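Local coordinates for protein nicotinamide-nucleotide adenylyltransferase NadR family / Ribosylnicotinamide kinase (Lactococcus lactis subsp. cremoris, PDB 6GYE) that probably phosphorylates nicotinamide riboside, and may adenylylate the resulting mononucleotide, in the route to NAD+, at residues R103-I108 and K134-D139; E127-L132 and Y143-A148; R214-E217 and N221-D224. One frame throughout, in Å; residues are numbered along the deposited sequence.

Contact 1: R103-I108 and K134-D139; sequences RLFELI and KRFPAD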
# COMPACT_ATOMS: atom_id res chain seq x y z
N ARG A 103 22.42 -21.79 -3.80
CA ARG A 103 21.00 -21.47 -3.82
C ARG A 103 20.59 -20.91 -5.17
O ARG A 103 19.53 -21.26 -5.71
CB ARG A 103 20.67 -20.47 -2.71
CG ARG A 103 21.11 -20.91 -1.33
CD ARG A 103 20.62 -19.92 -0.28
NE ARG A 103 21.13 -20.25 1.04
CZ ARG A 103 20.95 -19.48 2.11
NH1 ARG A 103 20.28 -18.34 1.99
NH2 ARG A 103 21.45 -19.84 3.29
N LEU A 104 21.43 -20.07 -5.76
CA LEU A 104 21.09 -19.46 -7.03
C LEU A 104 20.95 -20.50 -8.13
O LEU A 104 19.95 -20.52 -8.86
CB LEU A 104 22.15 -18.42 -7.40
CG LEU A 104 21.93 -17.87 -8.79
CD1 LEU A 104 20.54 -17.20 -8.85
CD2 LEU A 104 23.03 -16.89 -9.14
N PHE A 105 21.93 -21.40 -8.25
CA PHE A 105 21.85 -22.39 -9.31
C PHE A 105 20.77 -23.42 -9.03
O PHE A 105 20.18 -23.98 -9.96
CB PHE A 105 23.21 -23.03 -9.52
CG PHE A 105 24.19 -22.12 -10.19
CD1 PHE A 105 24.06 -21.84 -11.54
CD2 PHE A 105 25.20 -21.51 -9.47
CE1 PHE A 105 24.94 -20.97 -12.17
CE2 PHE A 105 26.08 -20.65 -10.09
CZ PHE A 105 25.95 -20.38 -11.45
N GLU A 106 20.50 -23.70 -7.76
CA GLU A 106 19.35 -24.54 -7.45
C GLU A 106 18.06 -23.90 -7.96
O GLU A 106 17.22 -24.59 -8.54
CB GLU A 106 19.30 -24.79 -5.95
CG GLU A 106 18.19 -25.72 -5.52
CD GLU A 106 18.48 -26.33 -4.17
OE1 GLU A 106 18.24 -27.55 -4.00
OE2 GLU A 106 18.98 -25.60 -3.29
N LEU A 107 17.92 -22.58 -7.79
CA LEU A 107 16.75 -21.87 -8.30
C LEU A 107 16.62 -22.04 -9.81
O LEU A 107 15.53 -22.29 -10.32
CB LEU A 107 16.86 -20.39 -7.98
CG LEU A 107 16.18 -19.76 -6.77
CD1 LEU A 107 16.14 -18.24 -6.97
CD2 LEU A 107 14.81 -20.31 -6.59
N ILE A 108 17.73 -21.89 -10.53
CA ILE A 108 17.71 -22.05 -11.98
C ILE A 108 17.30 -23.47 -12.35
O ILE A 108 16.49 -23.70 -13.26
CB ILE A 108 19.09 -21.71 -12.57
CG1 ILE A 108 19.41 -20.24 -12.33
CG2 ILE A 108 19.15 -22.06 -14.05
CD1 ILE A 108 20.72 -19.81 -12.92
N LYS A 134 33.36 -17.22 -11.18
CA LYS A 134 34.18 -18.30 -10.62
C LYS A 134 33.39 -19.55 -10.24
O LYS A 134 34.00 -20.59 -9.99
CB LYS A 134 34.96 -17.80 -9.40
CG LYS A 134 35.89 -16.64 -9.66
CD LYS A 134 36.67 -16.26 -8.41
CE LYS A 134 35.73 -15.96 -7.25
NZ LYS A 134 36.44 -15.65 -5.98
N ARG A 135 32.06 -19.49 -10.20
CA ARG A 135 31.27 -20.55 -9.59
C ARG A 135 30.24 -21.15 -10.54
O ARG A 135 29.24 -21.71 -10.09
CB ARG A 135 30.58 -20.05 -8.32
CG ARG A 135 31.55 -19.75 -7.17
CD ARG A 135 30.84 -18.99 -6.06
NE ARG A 135 31.68 -18.80 -4.88
CZ ARG A 135 32.59 -17.84 -4.76
NH1 ARG A 135 32.80 -16.99 -5.76
NH2 ARG A 135 33.29 -17.72 -3.65
N PHE A 136 30.46 -21.05 -11.85
CA PHE A 136 29.59 -21.74 -12.80
C PHE A 136 29.71 -23.25 -12.59
O PHE A 136 30.82 -23.80 -12.64
CB PHE A 136 29.98 -21.39 -14.23
CG PHE A 136 29.72 -19.96 -14.60
CD1 PHE A 136 28.77 -19.21 -13.93
CD2 PHE A 136 30.42 -19.37 -15.63
CE1 PHE A 136 28.53 -17.91 -14.27
CE2 PHE A 136 30.18 -18.06 -15.99
CZ PHE A 136 29.23 -17.33 -15.30
N PRO A 137 28.60 -23.96 -12.37
CA PRO A 137 28.67 -25.40 -12.17
C PRO A 137 28.74 -26.16 -13.49
O PRO A 137 28.38 -25.66 -14.55
CB PRO A 137 27.38 -25.73 -11.42
CG PRO A 137 26.45 -24.56 -11.66
CD PRO A 137 27.21 -23.47 -12.39
N ALA A 138 29.23 -27.40 -13.38
CA ALA A 138 29.31 -28.31 -14.52
C ALA A 138 28.01 -29.10 -14.59
O ALA A 138 27.92 -30.27 -14.22
CB ALA A 138 30.52 -29.23 -14.38
N ASP A 139 26.96 -28.42 -15.07
CA ASP A 139 25.62 -28.98 -15.11
C ASP A 139 25.09 -29.16 -16.53
O ASP A 139 23.90 -29.41 -16.70
CB ASP A 139 24.66 -28.11 -14.29
CG ASP A 139 24.63 -26.67 -14.78
OD1 ASP A 139 25.26 -26.37 -15.81
OD2 ASP A 139 23.97 -25.85 -14.11
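F105 reaches across from helix 95-110 and lays one ring face against P137. The proline CD sits 3.5 Å from the centroid of the F105 ring and 16° off its normal, a CH-pi contact, while CG rests over the other end of the ring, 3.6 Å from F105 CG. At the rim, F105 CZ meets F136 CD1 at 3.9 Å, each atom near the plane of the other ring, so these two phenylalanines abut edge against edge and do not stack. R135 O comes obliquely to F105 CE2, 3.3 Å away. With CG beside its own backbone N (chi1 -73°), the F105 ring is directed out to the loop. This is where a helix of the parallel five-stranded alpha/beta domain clasps the connection from helix 126-133 to the edge strand 142-147. A second shell holds the loop in place. Y143 of that strand packs edge-to-face with F105, and its OH bonds to the D139 carboxylate, which also takes H109 NE2 and, through OD1, the backbone N of N141. R135, whose carbonyl touches the ring, sends its guanidinium away to salt bridges with E131 and D98, and the F136 ring leans on F121 and V145.

Contact 2: E127-L132 and Y143-A148; sequences EYAAEL and YAVEIA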
# COMPACT_ATOMS: atom_id res chain seq x y z
N GLU A 127 31.34 -6.74 -8.10
CA GLU A 127 31.68 -7.83 -7.20
C GLU A 127 30.85 -9.07 -7.48
O GLU A 127 31.38 -10.19 -7.51
CB GLU A 127 31.49 -7.39 -5.75
CG GLU A 127 31.80 -8.48 -4.74
CD GLU A 127 32.07 -7.94 -3.35
OE1 GLU A 127 31.53 -6.87 -3.00
OE2 GLU A 127 32.85 -8.58 -2.61
N TYR A 128 29.55 -8.90 -7.72
CA TYR A 128 28.71 -10.05 -8.01
C TYR A 128 29.16 -10.75 -9.28
O TYR A 128 29.25 -11.98 -9.31
CB TYR A 128 27.25 -9.61 -8.10
CG TYR A 128 26.64 -9.44 -6.73
CD1 TYR A 128 26.95 -8.34 -5.95
CD2 TYR A 128 25.77 -10.40 -6.20
CE1 TYR A 128 26.42 -8.17 -4.69
CE2 TYR A 128 25.23 -10.25 -4.93
CZ TYR A 128 25.56 -9.13 -4.18
OH TYR A 128 25.04 -8.95 -2.92
N ALA A 129 29.47 -9.98 -10.32
CA ALA A 129 29.92 -10.57 -11.56
C ALA A 129 31.13 -11.46 -11.35
O ALA A 129 31.14 -12.63 -11.75
CB ALA A 129 30.21 -9.48 -12.58
N ALA A 130 32.15 -10.94 -10.66
CA ALA A 130 33.39 -11.70 -10.50
C ALA A 130 33.17 -12.95 -9.67
O ALA A 130 33.72 -14.01 -9.98
CB ALA A 130 34.49 -10.82 -9.88
N GLU A 131 32.38 -12.85 -8.59
CA GLU A 131 32.14 -14.01 -7.74
C GLU A 131 31.30 -15.05 -8.46
O GLU A 131 31.51 -16.26 -8.30
CB GLU A 131 31.46 -13.58 -6.43
CG GLU A 131 32.30 -12.65 -5.56
CD GLU A 131 33.65 -13.26 -5.12
OE1 GLU A 131 34.54 -12.49 -4.70
OE2 GLU A 131 33.82 -14.50 -5.20
N LEU A 132 30.35 -14.61 -9.28
CA LEU A 132 29.54 -15.54 -10.05
C LEU A 132 30.37 -16.27 -11.10
O LEU A 132 30.25 -17.49 -11.26
CB LEU A 132 28.38 -14.79 -10.68
CG LEU A 132 27.17 -15.61 -11.10
CD1 LEU A 132 26.81 -16.59 -10.01
CD2 LEU A 132 26.02 -14.64 -11.30
N TYR A 143 27.02 -20.69 -19.40
CA TYR A 143 26.77 -19.52 -18.57
C TYR A 143 27.59 -18.33 -19.01
O TYR A 143 28.76 -18.47 -19.38
CB TYR A 143 27.09 -19.81 -17.11
CG TYR A 143 26.13 -20.76 -16.49
CD1 TYR A 143 24.85 -20.34 -16.13
CD2 TYR A 143 26.48 -22.09 -16.26
CE1 TYR A 143 23.94 -21.20 -15.56
CE2 TYR A 143 25.57 -22.97 -15.67
CZ TYR A 143 24.30 -22.51 -15.33
OH TYR A 143 23.38 -23.35 -14.76
N ALA A 144 26.96 -17.16 -18.95
CA ALA A 144 27.64 -15.90 -19.19
C ALA A 144 27.08 -14.90 -18.19
O ALA A 144 25.90 -14.96 -17.81
CB ALA A 144 27.45 -15.41 -20.63
N VAL A 145 27.92 -13.97 -17.77
CA VAL A 145 27.54 -12.89 -16.89
C VAL A 145 27.71 -11.61 -17.68
O VAL A 145 28.73 -11.41 -18.34
CB VAL A 145 28.38 -12.87 -15.60
CG1 VAL A 145 28.18 -11.57 -14.86
CG2 VAL A 145 28.00 -14.02 -14.72
N GLU A 146 26.69 -10.77 -17.65
CA GLU A 146 26.66 -9.52 -18.39
C GLU A 146 26.40 -8.39 -17.41
O GLU A 146 25.41 -8.41 -16.68
CB GLU A 146 25.54 -9.59 -19.45
CG GLU A 146 25.22 -8.33 -20.21
CD GLU A 146 24.32 -8.60 -21.42
OE1 GLU A 146 24.38 -9.73 -21.98
OE2 GLU A 146 23.55 -7.68 -21.82
N ILE A 147 27.26 -7.39 -17.43
CA ILE A 147 27.14 -6.26 -16.53
C ILE A 147 26.16 -5.27 -17.14
O ILE A 147 26.29 -4.89 -18.31
CB ILE A 147 28.51 -5.61 -16.28
CG1 ILE A 147 29.43 -6.57 -15.54
CG2 ILE A 147 28.37 -4.25 -15.58
CD1 ILE A 147 30.83 -6.48 -15.97
N ALA A 148 25.15 -4.91 -16.37
CA ALA A 148 24.18 -3.90 -16.76
C ALA A 148 24.31 -2.73 -15.80
O ALA A 148 24.53 -2.92 -14.60
CB ALA A 148 22.76 -4.45 -16.73
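V145 splits its two methyls between A129 and L132. CG1 goes to the alanine, 3.7 Å from A129 CB, and CG2 to the leucine, 4.0 Å from L132 CD2. The fork follows from the valine torsion: CG1 lies anti to the backbone N (chi1 167°) and CG2 anti to the carbonyl carbon, so the branches spread over two residues one helical turn apart. Because A129 carries only a methyl, the strand can come close there, and the CA atoms of A129 and V145 are 6.3 Å apart. L132 answers with CG also anti to its backbone N (chi1 -159°), some way from the ideal staggered value. Its CG and CD2 are almost equally near V145 CG2, so the valine methyl lies alongside the CB-CG-CD2 side of the leucine, with the CD1 branch turned away from it; the two side chains meet at a slant. I147 joins at the margin, bringing CG1 to 4.2 Å from A129 CB. No hydrogen bond crosses between the segments, and the contact is purely apolar. It belongs to a beta-alpha-beta unit, in which helix 126-133 crosses over from strand 118-123 and packs on strand 142-147. The short helix and strand axes run antiparallel, 168° apart, and approach to 8.9 Å. Strand 142-147 is one of the two outermost strands of its parallel sheet and is zipped by backbone bonds to strand 118-123. F121 of that neighbour touches L132, and W100 and L104 of helix 95-110 cover the leucine as well.

Contact 3: R214-E217 and N221-D224; sequences REYE and NIDD. With SO4 (sulfate ion), chain F.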
# COMPACT_ATOMS: atom_id res chain seq x y z
N ARG A 214 -24.69 5.94 5.34
CA ARG A 214 -25.76 6.57 4.59
C ARG A 214 -26.27 5.66 3.48
O ARG A 214 -27.48 5.52 3.29
CB ARG A 214 -25.30 7.91 4.03
CG ARG A 214 -26.30 8.60 3.12
CD ARG A 214 -25.82 10.00 2.88
NE ARG A 214 -25.26 10.54 4.12
CZ ARG A 214 -24.47 11.61 4.19
NH1 ARG A 214 -24.13 12.27 3.09
NH2 ARG A 214 -24.02 12.01 5.37
N GLU A 215 -25.36 5.05 2.71
CA GLU A 215 -25.81 4.12 1.67
C GLU A 215 -26.62 2.99 2.29
O GLU A 215 -27.71 2.64 1.81
CB GLU A 215 -24.62 3.56 0.88
CG GLU A 215 -25.07 2.65 -0.27
CD GLU A 215 -24.10 1.52 -0.60
OE1 GLU A 215 -22.92 1.79 -0.87
OE2 GLU A 215 -24.55 0.34 -0.60
N TYR A 216 -26.09 2.41 3.37
CA TYR A 216 -26.72 1.26 4.00
C TYR A 216 -28.14 1.58 4.46
O TYR A 216 -29.06 0.78 4.27
CB TYR A 216 -25.83 0.81 5.16
CG TYR A 216 -26.27 -0.43 5.88
CD1 TYR A 216 -27.16 -0.35 6.95
CD2 TYR A 216 -25.79 -1.68 5.50
CE1 TYR A 216 -27.57 -1.48 7.62
CE2 TYR A 216 -26.19 -2.83 6.17
CZ TYR A 216 -27.08 -2.72 7.23
OH TYR A 216 -27.49 -3.84 7.89
N GLU A 217 -28.33 2.75 5.08
CA GLU A 217 -29.66 3.10 5.56
C GLU A 217 -30.63 3.41 4.43
O GLU A 217 -31.84 3.20 4.58
CB GLU A 217 -29.59 4.27 6.53
CG GLU A 217 -28.91 3.88 7.82
CD GLU A 217 -28.95 4.99 8.84
OE1 GLU A 217 -29.05 6.15 8.44
OE2 GLU A 217 -28.85 4.69 10.04
N ASN A 221 -33.32 0.93 4.09
CA ASN A 221 -34.52 1.72 4.42
C ASN A 221 -34.80 1.64 5.93
O ASN A 221 -35.89 1.27 6.36
CB ASN A 221 -35.71 1.22 3.58
CG ASN A 221 -36.94 2.13 3.66
OD1 ASN A 221 -36.88 3.24 4.15
ND2 ASN A 221 -38.06 1.63 3.14
N ILE A 222 -33.79 1.96 6.74
CA ILE A 222 -33.90 1.95 8.20
C ILE A 222 -33.25 3.21 8.74
O ILE A 222 -32.32 3.76 8.13
CB ILE A 222 -33.24 0.70 8.83
CG1 ILE A 222 -31.80 0.56 8.34
CG2 ILE A 222 -34.03 -0.59 8.48
CD1 ILE A 222 -31.06 -0.67 8.89
N ASP A 223 -33.72 3.67 9.90
CA ASP A 223 -33.25 4.86 10.60
C ASP A 223 -32.19 4.50 11.64
O ASP A 223 -32.08 3.34 12.06
CB ASP A 223 -34.41 5.57 11.32
CG ASP A 223 -35.29 6.38 10.39
OD1 ASP A 223 -34.75 7.04 9.48
OD2 ASP A 223 -36.53 6.36 10.58
N ASP A 224 -31.46 5.52 12.12
CA ASP A 224 -30.46 5.32 13.17
C ASP A 224 -31.05 4.56 14.35
O ASP A 224 -30.44 3.60 14.85
CB ASP A 224 -29.93 6.67 13.67
CG ASP A 224 -29.19 7.43 12.62
OD1 ASP A 224 -28.58 6.81 11.74
OD2 ASP A 224 -29.24 8.68 12.67
S SO4 F . -22.47 15.16 6.93
O1 SO4 F . -23.10 16.35 6.35
O2 SO4 F . -23.47 14.22 7.42
O3 SO4 F . -21.70 14.43 5.94
O4 SO4 F . -21.63 15.62 8.03
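E217 and D224 point their carboxylates at each other. Their side chains cross at about a right angle, the carboxylate planes are 38° apart, and E217 OE2 stands 2.7 Å from D224 OD1, a spacing so short that one of the two acids probably carries a proton. E217 gets there with an extended chain that runs past the backbone of I222, its CB 3.2 Å from I222 O. D224 has other partners: H313 ND1 hydrogen-bonds to OD1 and the backbone N of W316 to OD2. The E217 carbonyl, one turn back from the end of helix 212-220, takes the bonds that close the helix. E217 O accepts I222 N at 3.2 Å, in the carbonyl plane on a lone pair, with an N-H...O angle of 147°, and N221 N adds a weak bond to that oxygen. This bond five residues back, with N221 at positive phi, fits a Schellman-type C-terminal turn. I222, whose N closes the turn, holds CG1 between its backbone N and carbonyl carbon (chi1 53°), which brings CD1 obliquely to the Y216 ring, 3.8 Å from CE1. At the start of the segment R214, its chain bent at chi3, turns its guanidinium to the sulfate. NH2 makes weak bonds to two sulfate oxygens, 3.1 Å to O2 and 3.4 Å to O3, the latter in the guanidinium plane. The anion also receives the amides of S190 through K193, consistent with the P-loop of this NTPase-clan domain and a phosphate site. Helix 212-220 thus spans from the P-loop side to the turn leading into helix 229-247, where D231 bonds to the Y216 hydroxyl and touches I222, while F311 and H313 of a loop pack on E217.

Contacts 1 and 2 share one corner of the five-stranded domain, their centres 13 Å apart and their segments alternating along the chain. They touch directly: F105 CE1 lies 3.5 Å from Y143 CE1, and F136 CZ lies 3.6 Å from V145 CG2, so aromatic residues of contact 1 continue the apolar packing of contact 2. Contact 3 belongs to the other, P-loop domain, on the opposite side of the chain's centre, about 63 Å and 64 Å from the first two, centre to centre. None of the three supplies a residue of the nicotinamide riboside pocket, but contact 3 packs against helix 229-247, which carries the pocket residues Y240, N243 and S244.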